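Local atomic coordinates of dihydropteridine reductase (Dictyostelium discoideum, PDB entry 3ORF), a protein that reduces quinonoid dihydropteridines to tetrahydropteridines with NADH or NADPH, and so probably regenerates the tetrahydrobiopterin used by aromatic amino acid hydroxylases. Residues A[115-124]-A[157-168]; A[230-238]-A[243-251]. One frame throughout, in Å; residues are numbered along the deposited sequence.

Contact 1: residues A[115-124]-A[157-168]; sequences MIDMNLYSAF and AYGATKAATHHI. With NAD (nicotinamide-adenine-dinucleotide), chain E.
The Tyr158 ring meets Met115 at its edge: SD of Met115 is 5.3 Å from the ring centroid and 81° off the ring normal, an edge-on Met-aromatic contact. NAD O2D also lies at an edge of this ring, and one face carries CG of Lys162 from the next turn. The Asn119 amide comes in obliquely, its plane turned steeply from that of the ring; outside the two segments, Trp98 packs edge-to-face with Tyr158. The other ring, Phe124, takes the tip of Ile168 over one face, with CD1 of Ile168 3.4 Å from CE2 of Phe124. That same methyl lies 3.8 Å from CB of Ala123, while CD1 of Leu120 fits against CB of Ala164.

Between the two rings Thr161 is a knob in the hole formed by Met115, Ile116, Asn119 and Leu120. A chi1 of 51° sets its OG1 between the backbone N and the carbonyl carbon, within hydrogen-bonding range of its own helix's carbonyls, and turns CG2 to the partner helix. The segment axes are 8.8 Å apart and only 1° from parallel.

Polar links are indirect. A bridging water donates to Asn119 O and Thr165 OG1 and accepts from Lys162 NZ at 2.8 Å. Lys162 NZ also bonds Thr143 O and, weakly, NAD O2D, while Asn119 OD1 accepts from Gly97 N. At the other end of the cofactor, NAD N6A donates to Asp117 O.

Leu120 packs on Leu120 of the second subunit, which places this helix pair at the dimer interface. Tyr158, the predicted proton acceptor, has its OH 3.1 Å from NAD C5N, beside the nicotinamide. With Lys162 four residues on, it forms the YxxxK motif of the short-chain dehydrogenase/reductase active site.

Contact 2: residues A[230-238]-A[243-251]; sequences RPTNGSLVK and SKVTTWTNL
Strands 236-242 and 245-250 pair as an antiparallel beta hairpin at one margin of the chain's mixed sheet, and the contact covers the open end of that hairpin, where the chain terminates. Four hydrogen bonds support the assignment. Lys238 and Thr249 form a hydrogen-bonded pair: Thr249 N reaches Lys238 O at 2.8 Å with an N-H...O angle of 175°, and the return bond from Lys238 N to Thr249 O is more bent, at 140°. Val237 and Asn250 form the non-hydrogen-bonded pair that follows. Beyond it Leu251 N donates to Leu236 O, and Leu236 N to the terminal carboxylate through Leu251 OXT at 2.9 Å, so the C-terminus itself extends the ladder.

Strand 236-242 adjoins strand 184-190, making 245-250 the outermost antiparallel addition to the parallel Rossmann sheet. On the face bearing Val237 and Asn250, the two side chains lie side by side, and Asn250 OD1 comes 3.5 Å from CG1 of Val237. Pro231 meets the same amide at about a right angle. CG1 of Val237 also touches the edge of the Trp248 ring, which stacks with Phe239 and makes a cation-pi contact with Lys219. On the opposite face, CD1 of Leu251 lies 3.9 Å from CB of Lys238. A type II turn from Thr232 to Ser235 leads into the hairpin, its Thr232 O accepting from both N and OG of Ser235.

Both segments of contact 1 precede those of contact 2 along the chain, and the centres of the two contacts lie 20 Å apart. Contact 1 pairs helices 108-133 and 156-172 against one side of the sheet, where Ala123, Thr165 and Ile168 rest on Leu142 of strand 138-143; contact 2 lies at the sheet margin beyond strand 184-190. Helix 156-172 joins the two: CB of His166 is 3.9 Å from CD1 of Leu236, which also touches Ile169 and Lys170. Contact 1 borders NAD and the second subunit, whereas contact 2 touches no other chain of the assembly, and its Lys238 side chain stays about 9 Å from the cofactor.

Contact 1: residues A[115-124]-A[157-168]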
loop_
_atom_site.group_PDB
_atom_site.type_symbol
_atom_site.label_atom_id
_atom_site.label_comp_id
_atom_site.label_asym_id
_atom_site.label_seq_id
_atom_site.Cartn_x
_atom_site.Cartn_y
_atom_site.Cartn_z
ATOM N N MET A 115 4.512 -9.802 -0.052
ATOM C CA MET A 115 4.339 -8.710 -1.043
ATOM C C MET A 115 4.745 -7.393 -0.355
ATOM O O MET A 115 5.305 -6.530 -0.991
ATOM C CB MET A 115 2.898 -8.636 -1.538
ATOM C CG MET A 115 2.397 -9.888 -2.442
ATOM S SD MET A 115 3.446 -10.048 -3.885
ATOM C CE MET A 115 4.774 -11.103 -3.205
ATOM N N ILE A 116 4.446 -7.248 0.949
ATOM C CA ILE A 116 4.891 -6.066 1.665
ATOM C C ILE A 116 6.420 -5.996 1.610
ATOM O O ILE A 116 6.978 -5.004 1.209
ATOM C CB ILE A 116 4.372 -6.039 3.081
ATOM C CG1 ILE A 116 2.894 -5.640 3.059
ATOM C CG2 ILE A 116 5.192 -5.013 3.923
ATOM C CD1 ILE A 116 2.151 -5.741 4.400
ATOM N N ASP A 117 7.100 -7.075 1.934
ATOM C CA ASP A 117 8.567 -7.028 2.013
ATOM C C ASP A 117 9.245 -6.839 0.654
ATOM O O ASP A 117 10.288 -6.202 0.533
ATOM C CB ASP A 117 9.060 -8.342 2.652
ATOM C CG ASP A 117 8.763 -8.424 4.209
ATOM O OD1 ASP A 117 8.455 -7.417 4.892
ATOM O OD2 ASP A 117 8.860 -9.543 4.738
ATOM N N MET A 118 8.710 -7.505 -0.367
ATOM C CA MET A 118 9.308 -7.449 -1.677
ATOM C C MET A 118 8.900 -6.189 -2.452
ATOM O O MET A 118 9.738 -5.573 -3.120
ATOM C CB MET A 118 8.931 -8.705 -2.476
ATOM C CG MET A 118 9.826 -9.923 -2.129
ATOM S SD MET A 118 9.471 -11.298 -3.266
ATOM C CE MET A 118 8.518 -12.415 -2.204
ATOM N N ASN A 119 7.621 -5.826 -2.466
ATOM C CA ASN A 119 7.242 -4.651 -3.296
ATOM C C ASN A 119 7.164 -3.316 -2.510
ATOM O O ASN A 119 7.629 -2.300 -3.006
ATOM C CB ASN A 119 5.952 -4.869 -4.026
ATOM C CG ASN A 119 5.942 -6.176 -4.844
ATOM O OD1 ASN A 119 6.822 -6.440 -5.655
ATOM N ND2 ASN A 119 4.915 -6.953 -4.652
ATOM N N LEU A 120 6.642 -3.339 -1.286
ATOM C CA LEU A 120 6.270 -2.065 -0.674
ATOM C C LEU A 120 7.478 -1.462 0.035
ATOM O O LEU A 120 7.805 -0.267 -0.142
ATOM C CB LEU A 120 5.053 -2.235 0.303
ATOM C CG LEU A 120 4.547 -0.927 0.912
ATOM C CD1 LEU A 120 4.514 0.252 -0.081
ATOM C CD2 LEU A 120 3.182 -1.098 1.574
ATOM N N TYR A 121 8.131 -2.294 0.846
ATOM C CA TYR A 121 9.393 -1.899 1.478
ATOM C C TYR A 121 10.426 -1.400 0.479
ATOM O O TYR A 121 11.177 -0.507 0.811
ATOM C CB TYR A 121 9.991 -3.016 2.377
ATOM C CG TYR A 121 9.566 -2.867 3.795
ATOM C CD1 TYR A 121 8.601 -3.701 4.328
ATOM C CD2 TYR A 121 10.084 -1.835 4.631
ATOM C CE1 TYR A 121 8.181 -3.604 5.696
ATOM C CE2 TYR A 121 9.665 -1.710 6.010
ATOM C CZ TYR A 121 8.689 -2.601 6.502
ATOM O OH TYR A 121 8.211 -2.535 7.799
ATOM N N SER A 122 10.469 -1.968 -0.723
ATOM C CA SER A 122 11.466 -1.562 -1.685
ATOM C C SER A 122 11.086 -0.273 -2.430
ATOM O O SER A 122 11.971 0.547 -2.736
ATOM C CB SER A 122 11.735 -2.694 -2.643
ATOM O OG SER A 122 10.558 -3.119 -3.317
ATOM N N ALA A 123 9.787 -0.077 -2.706
ATOM C CA ALA A 123 9.317 1.193 -3.227
ATOM C C ALA A 123 9.586 2.319 -2.207
ATOM O O ALA A 123 9.909 3.406 -2.573
ATOM C CB ALA A 123 7.885 1.127 -3.478
ATOM N N PHE A 124 9.351 2.048 -0.933
ATOM C CA PHE A 124 9.612 3.030 0.087
ATOM C C PHE A 124 11.099 3.298 0.169
ATOM O O PHE A 124 11.512 4.464 0.194
ATOM C CB PHE A 124 9.050 2.574 1.444
ATOM C CG PHE A 124 7.585 2.920 1.626
ATOM C CD1 PHE A 124 6.716 2.031 2.249
ATOM C CD2 PHE A 124 7.090 4.171 1.164
ATOM C CE1 PHE A 124 5.354 2.369 2.431
ATOM C CE2 PHE A 124 5.762 4.547 1.325
ATOM C CZ PHE A 124 4.867 3.653 1.970
ATOM N N ALA A 157 -2.881 -9.093 -2.230
ATOM C CA ALA A 157 -1.728 -8.509 -1.562
ATOM C C ALA A 157 -0.787 -7.867 -2.567
ATOM O O ALA A 157 -0.229 -6.739 -2.368
ATOM C CB ALA A 157 -1.014 -9.589 -0.761
ATOM N N TYR A 158 -0.643 -8.530 -3.689
ATOM C CA TYR A 158 0.155 -7.959 -4.806
ATOM C C TYR A 158 -0.527 -6.689 -5.292
ATOM O O TYR A 158 0.149 -5.667 -5.535
ATOM C CB TYR A 158 0.261 -8.990 -5.943
ATOM C CG TYR A 158 0.932 -8.504 -7.225
ATOM C CD1 TYR A 158 2.315 -8.328 -7.271
ATOM C CD2 TYR A 158 0.176 -8.259 -8.372
ATOM C CE1 TYR A 158 2.942 -7.943 -8.414
ATOM C CE2 TYR A 158 0.819 -7.823 -9.587
ATOM C CZ TYR A 158 2.164 -7.695 -9.578
ATOM O OH TYR A 158 2.793 -7.313 -10.683
ATOM N N GLY A 159 -1.858 -6.736 -5.478
ATOM C CA GLY A 159 -2.592 -5.552 -6.076
ATOM C C GLY A 159 -2.482 -4.347 -5.114
ATOM O O GLY A 159 -2.149 -3.214 -5.508
ATOM N N ALA A 160 -2.710 -4.605 -3.816
ATOM C CA ALA A 160 -2.662 -3.459 -2.870
ATOM C C ALA A 160 -1.241 -2.853 -2.726
ATOM O O ALA A 160 -1.129 -1.690 -2.633
ATOM C CB ALA A 160 -3.229 -3.827 -1.533
ATOM N N THR A 161 -0.180 -3.639 -2.727
ATOM C CA THR A 161 1.181 -3.131 -2.550
ATOM C C THR A 161 1.599 -2.412 -3.801
ATOM O O THR A 161 2.316 -1.385 -3.742
ATOM C CB THR A 161 2.227 -4.257 -2.158
ATOM O OG1 THR A 161 2.139 -5.353 -3.070
ATOM C CG2 THR A 161 1.954 -4.797 -0.773
ATOM N N LYS A 162 1.140 -2.920 -4.964
ATOM C CA LYS A 162 1.346 -2.181 -6.201
ATOM C C LYS A 162 0.510 -0.878 -6.263
ATOM O O LYS A 162 0.960 0.121 -6.840
ATOM C CB LYS A 162 0.994 -3.024 -7.433
ATOM C CG LYS A 162 2.023 -4.118 -7.727
ATOM C CD LYS A 162 3.441 -3.629 -7.488
ATOM C CE LYS A 162 4.509 -4.492 -8.250
ATOM N NZ LYS A 162 5.734 -3.722 -8.434
ATOM N N ALA A 163 -0.699 -0.876 -5.696
ATOM C CA ALA A 163 -1.447 0.356 -5.700
ATOM C C ALA A 163 -0.686 1.330 -4.818
ATOM O O ALA A 163 -0.665 2.520 -5.087
ATOM C CB ALA A 163 -2.965 0.186 -5.170
ATOM N N ALA A 164 -0.047 0.835 -3.749
ATOM C CA ALA A 164 0.644 1.793 -2.886
ATOM C C ALA A 164 1.853 2.323 -3.669
ATOM O O ALA A 164 2.207 3.490 -3.565
ATOM C CB ALA A 164 1.141 1.078 -1.603
ATOM N N THR A 165 2.520 1.431 -4.402
ATOM C CA THR A 165 3.681 1.844 -5.238
ATOM C C THR A 165 3.304 2.956 -6.186
ATOM O O THR A 165 4.060 3.914 -6.362
ATOM C CB THR A 165 4.246 0.693 -6.034
ATOM O OG1 THR A 165 4.570 -0.350 -5.121
ATOM C CG2 THR A 165 5.471 1.123 -6.773
ATOM N N HIS A 166 2.105 2.822 -6.791
ATOM C CA HIS A 166 1.665 3.833 -7.767
ATOM C C HIS A 166 1.495 5.180 -7.042
ATOM O O HIS A 166 1.747 6.226 -7.602
ATOM C CB HIS A 166 0.303 3.445 -8.437
ATOM C CG HIS A 166 0.396 2.209 -9.304
ATOM N ND1 HIS A 166 -0.714 1.518 -9.751
ATOM C CD2 HIS A 166 1.474 1.556 -9.820
ATOM C CE1 HIS A 166 -0.325 0.468 -10.463
ATOM N NE2 HIS A 166 0.996 0.456 -10.504
ATOM N N HIS A 167 0.960 5.144 -5.844
ATOM C CA HIS A 167 0.667 6.419 -5.097
ATOM C C HIS A 167 2.023 7.072 -4.732
ATOM O O HIS A 167 2.154 8.289 -4.762
ATOM C CB HIS A 167 -0.155 6.069 -3.871
ATOM C CG HIS A 167 -0.605 7.244 -3.070
ATOM N ND1 HIS A 167 -1.869 7.809 -3.222
ATOM C CD2 HIS A 167 0.014 7.939 -2.069
ATOM C CE1 HIS A 167 -1.989 8.815 -2.369
ATOM N NE2 HIS A 167 -0.857 8.932 -1.678
ATOM N N ILE A 168 3.043 6.271 -4.437
ATOM C CA ILE A 168 4.352 6.830 -4.071
ATOM C C ILE A 168 4.997 7.592 -5.242
ATOM O O ILE A 168 5.473 8.727 -5.138
ATOM C CB ILE A 168 5.328 5.703 -3.617
ATOM C CG1 ILE A 168 4.894 5.147 -2.261
ATOM C CG2 ILE A 168 6.783 6.237 -3.498
ATOM C CD1 ILE A 168 5.537 3.708 -1.965
HETATM P PA NAD E . 12.975 -11.142 -10.127
HETATM O O1A NAD E . 12.398 -11.974 -9.039
HETATM O O2A NAD E . 13.965 -11.711 -11.083
HETATM O O5B NAD E . 13.829 -9.951 -9.385
HETATM C C5B NAD E . 13.434 -9.127 -8.349
HETATM C C4B NAD E . 14.725 -8.723 -7.617
HETATM O O4B NAD E . 14.307 -7.887 -6.498
HETATM C C3B NAD E . 15.370 -9.980 -6.974
HETATM O O3B NAD E . 16.770 -9.879 -7.097
HETATM C C2B NAD E . 15.123 -9.817 -5.487
HETATM O O2B NAD E . 16.221 -10.328 -4.714
HETATM C C1B NAD E . 15.081 -8.280 -5.368
HETATM N N9A NAD E . 14.297 -7.760 -4.213
HETATM C C8A NAD E . 13.125 -8.283 -3.770
HETATM N N7A NAD E . 12.707 -7.503 -2.761
HETATM C C5A NAD E . 13.623 -6.511 -2.534
HETATM C C6A NAD E . 13.736 -5.418 -1.619
HETATM N N6A NAD E . 12.828 -5.228 -0.630
HETATM N N1A NAD E . 14.806 -4.577 -1.705
HETATM C C2A NAD E . 15.745 -4.790 -2.618
HETATM N N3A NAD E . 15.659 -5.814 -3.493
HETATM C C4A NAD E . 14.639 -6.699 -3.463
HETATM O O3 NAD E . 11.733 -10.467 -10.821
HETATM P PN NAD E . 11.604 -9.813 -12.205
HETATM O O1N NAD E . 10.942 -10.876 -13.027
HETATM O O2N NAD E . 12.856 -9.064 -12.640
HETATM O O5D NAD E . 10.481 -8.661 -11.995
HETATM C C5D NAD E . 10.813 -7.281 -11.795
HETATM C C4D NAD E . 9.557 -6.477 -11.407
HETATM O O4D NAD E . 8.451 -6.848 -12.274
HETATM C C3D NAD E . 9.024 -6.668 -9.982
HETATM O O3D NAD E . 8.870 -5.317 -9.420
HETATM C C2D NAD E . 7.644 -7.316 -10.166
HETATM O O2D NAD E . 6.828 -6.878 -9.068
HETATM C C1D NAD E . 7.261 -6.579 -11.469
HETATM N N1N NAD E . 6.016 -6.673 -12.359
HETATM C C2N NAD E . 5.793 -7.691 -13.388
HETATM C C3N NAD E . 4.575 -7.617 -14.150
HETATM C C7N NAD E . 4.201 -8.612 -15.284
HETATM O O7N NAD E . 3.044 -9.069 -15.346
HETATM N N7N NAD E . 5.187 -8.842 -16.177
HETATM C C4N NAD E . 3.647 -6.572 -13.921
HETATM C C5N NAD E . 3.896 -5.590 -12.954
HETATM C C6N NAD E . 5.053 -5.646 -12.194
HETATM O O HOH W 1 6.353 -2.534 -5.999
#

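Contact 2: residues A[230-238]-A[243-251]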
loop_
_atom_site.group_PDB
_atom_site.type_symbol
_atom_site.label_atom_id
_atom_site.label_comp_id
_atom_site.label_asym_id
_atom_site.label_seq_id
_atom_site.Cartn_x
_atom_site.Cartn_y
_atom_site.Cartn_z
ATOM N N ARG A 230 10.578 12.521 -22.029
ATOM C CA ARG A 230 9.970 12.117 -20.766
ATOM C C ARG A 230 8.473 12.378 -20.646
ATOM O O ARG A 230 7.973 13.460 -20.973
ATOM C CB ARG A 230 10.674 12.782 -19.584
ATOM C CG ARG A 230 11.996 12.111 -19.219
ATOM C CD ARG A 230 12.820 13.023 -18.200
ATOM N NE ARG A 230 14.199 12.550 -18.111
ATOM C CZ ARG A 230 15.106 12.913 -17.183
ATOM N NH1 ARG A 230 14.847 13.754 -16.208
ATOM N NH2 ARG A 230 16.311 12.417 -17.241
ATOM N N PRO A 231 7.710 11.368 -20.188
ATOM C CA PRO A 231 6.293 11.729 -19.954
ATOM C C PRO A 231 6.165 12.765 -18.837
ATOM O O PRO A 231 7.046 12.944 -18.050
ATOM C CB PRO A 231 5.660 10.411 -19.453
ATOM C CG PRO A 231 6.653 9.316 -19.816
ATOM C CD PRO A 231 8.003 9.955 -19.942
ATOM N N THR A 232 5.006 13.385 -18.726
ATOM C CA THR A 232 4.630 14.156 -17.558
ATOM C C THR A 232 5.065 13.547 -16.214
ATOM O O THR A 232 4.860 12.367 -15.929
ATOM C CB THR A 232 3.055 14.449 -17.563
ATOM O OG1 THR A 232 2.816 15.383 -18.610
ATOM C CG2 THR A 232 2.597 15.130 -16.292
ATOM N N ASN A 233 5.523 14.422 -15.333
ATOM C CA ASN A 233 6.073 13.989 -14.068
ATOM C C ASN A 233 4.927 13.320 -13.302
ATOM O O ASN A 233 3.801 13.895 -13.170
ATOM C CB ASN A 233 6.602 15.254 -13.314
ATOM C CG ASN A 233 7.511 14.907 -12.120
ATOM O OD1 ASN A 233 7.730 13.743 -11.803
ATOM N ND2 ASN A 233 8.040 15.927 -11.451
ATOM N N GLY A 234 5.184 12.116 -12.814
ATOM C CA GLY A 234 4.155 11.371 -12.136
ATOM C C GLY A 234 3.325 10.406 -12.971
ATOM O O GLY A 234 2.418 9.774 -12.393
ATOM N N SER A 235 3.508 10.360 -14.298
ATOM C CA SER A 235 2.703 9.406 -15.122
ATOM C C SER A 235 2.981 7.975 -14.718
ATOM O O SER A 235 4.157 7.563 -14.452
ATOM C CB SER A 235 3.119 9.491 -16.587
ATOM O OG SER A 235 2.828 10.803 -17.025
ATOM N N LEU A 236 1.942 7.173 -14.759
ATOM C CA LEU A 236 2.122 5.720 -14.701
ATOM C C LEU A 236 2.157 5.303 -16.149
ATOM O O LEU A 236 1.169 5.515 -16.873
ATOM C CB LEU A 236 0.875 5.107 -14.034
ATOM C CG LEU A 236 0.670 5.626 -12.622
ATOM C CD1 LEU A 236 -0.554 4.929 -11.933
ATOM C CD2 LEU A 236 1.979 5.416 -11.706
ATOM N N VAL A 237 3.251 4.701 -16.598
ATOM C CA VAL A 237 3.359 4.371 -18.001
ATOM C C VAL A 237 3.119 2.864 -18.254
ATOM O O VAL A 237 4.004 2.006 -17.959
ATOM C CB VAL A 237 4.776 4.792 -18.586
ATOM C CG1 VAL A 237 4.807 4.658 -20.150
ATOM C CG2 VAL A 237 5.137 6.161 -18.141
ATOM N N LYS A 238 1.935 2.565 -18.814
ATOM C CA LYS A 238 1.540 1.199 -19.155
ATOM C C LYS A 238 2.217 0.771 -20.457
ATOM O O LYS A 238 2.340 1.568 -21.374
ATOM C CB LYS A 238 0.017 1.119 -19.315
ATOM C CG LYS A 238 -0.570 -0.305 -19.458
ATOM C CD LYS A 238 -2.028 -0.190 -19.730
ATOM C CE LYS A 238 -2.637 -1.551 -20.164
ATOM N NZ LYS A 238 -3.895 -1.269 -20.901
ATOM N N SER A 243 2.194 -9.350 -30.646
ATOM C CA SER A 243 2.962 -9.885 -31.787
ATOM C C SER A 243 4.292 -9.151 -32.072
ATOM O O SER A 243 4.596 -8.828 -33.245
ATOM C CB SER A 243 2.069 -10.021 -33.055
ATOM O OG SER A 243 0.810 -10.636 -32.714
ATOM N N LYS A 244 5.083 -8.950 -30.997
ATOM C CA LYS A 244 6.342 -8.190 -31.032
ATOM C C LYS A 244 6.273 -6.647 -31.236
ATOM O O LYS A 244 7.304 -6.047 -31.498
ATOM C CB LYS A 244 7.333 -8.769 -32.068
ATOM C CG LYS A 244 7.783 -10.225 -31.839
ATOM C CD LYS A 244 8.869 -10.629 -32.891
ATOM C CE LYS A 244 9.936 -11.532 -32.229
ATOM N NZ LYS A 244 11.081 -12.010 -33.095
ATOM N N VAL A 245 5.105 -6.003 -31.203
ATOM C CA VAL A 245 5.016 -4.524 -31.387
ATOM C C VAL A 245 4.706 -4.021 -29.993
ATOM O O VAL A 245 3.695 -4.397 -29.423
ATOM C CB VAL A 245 3.807 -4.063 -32.305
ATOM C CG1 VAL A 245 3.860 -2.536 -32.598
ATOM C CG2 VAL A 245 3.770 -4.832 -33.617
ATOM N N THR A 246 5.547 -3.198 -29.415
ATOM C CA THR A 246 5.298 -2.752 -28.030
ATOM C C THR A 246 4.678 -1.356 -28.019
ATOM O O THR A 246 5.164 -0.475 -28.721
ATOM C CB THR A 246 6.608 -2.725 -27.197
ATOM O OG1 THR A 246 7.178 -4.039 -27.192
ATOM C CG2 THR A 246 6.335 -2.266 -25.712
ATOM N N THR A 247 3.594 -1.167 -27.275
ATOM C CA THR A 247 2.972 0.161 -27.181
ATOM C C THR A 247 3.087 0.724 -25.771
ATOM O O THR A 247 2.683 0.071 -24.814
ATOM C CB THR A 247 1.452 0.089 -27.602
ATOM O OG1 THR A 247 1.315 -0.519 -28.917
ATOM C CG2 THR A 247 0.816 1.471 -27.614
ATOM N N TRP A 248 3.613 1.939 -25.628
ATOM C CA TRP A 248 3.720 2.573 -24.318
ATOM C C TRP A 248 2.660 3.650 -24.216
ATOM O O TRP A 248 2.599 4.498 -25.109
ATOM C CB TRP A 248 5.087 3.227 -24.168
ATOM C CG TRP A 248 6.234 2.301 -24.346
ATOM C CD1 TRP A 248 6.761 1.809 -25.548
ATOM C CD2 TRP A 248 7.015 1.747 -23.294
ATOM N NE1 TRP A 248 7.838 0.967 -25.257
ATOM C CE2 TRP A 248 7.999 0.913 -23.884
ATOM C CE3 TRP A 248 6.974 1.856 -21.907
ATOM C CZ2 TRP A 248 8.946 0.203 -23.104
ATOM C CZ3 TRP A 248 7.924 1.143 -21.137
ATOM C CH2 TRP A 248 8.883 0.327 -21.743
ATOM N N THR A 249 1.828 3.607 -23.158
ATOM C CA THR A 249 0.718 4.559 -22.914
ATOM C C THR A 249 0.866 5.287 -21.555
ATOM O O THR A 249 0.826 4.637 -20.479
ATOM C CB THR A 249 -0.663 3.803 -22.849
ATOM O OG1 THR A 249 -0.745 2.877 -23.945
ATOM C CG2 THR A 249 -1.845 4.805 -22.978
ATOM N N ASN A 250 1.012 6.605 -21.588
ATOM C CA ASN A 250 1.137 7.399 -20.364
ATOM C C ASN A 250 -0.237 7.520 -19.784
ATOM O O ASN A 250 -1.158 7.868 -20.491
ATOM C CB ASN A 250 1.695 8.819 -20.709
ATOM C CG ASN A 250 3.013 8.751 -21.455
ATOM O OD1 ASN A 250 3.780 7.826 -21.227
ATOM N ND2 ASN A 250 3.301 9.736 -22.313
ATOM N N LEU A 251 -0.421 7.147 -18.544
ATOM C CA LEU A 251 -1.650 7.434 -17.870
ATOM C C LEU A 251 -1.392 8.490 -16.771
ATOM O O LEU A 251 -2.093 9.531 -16.740
ATOM C CB LEU A 251 -2.197 6.171 -17.241
ATOM C CG LEU A 251 -2.368 5.004 -18.212
ATOM C CD1 LEU A 251 -2.281 3.694 -17.407
ATOM C CD2 LEU A 251 -3.646 5.162 -19.076
ATOM O OXT LEU A 251 -0.515 8.345 -15.893
HETATM O O HOH W 2 0.248 0.632 -23.915
#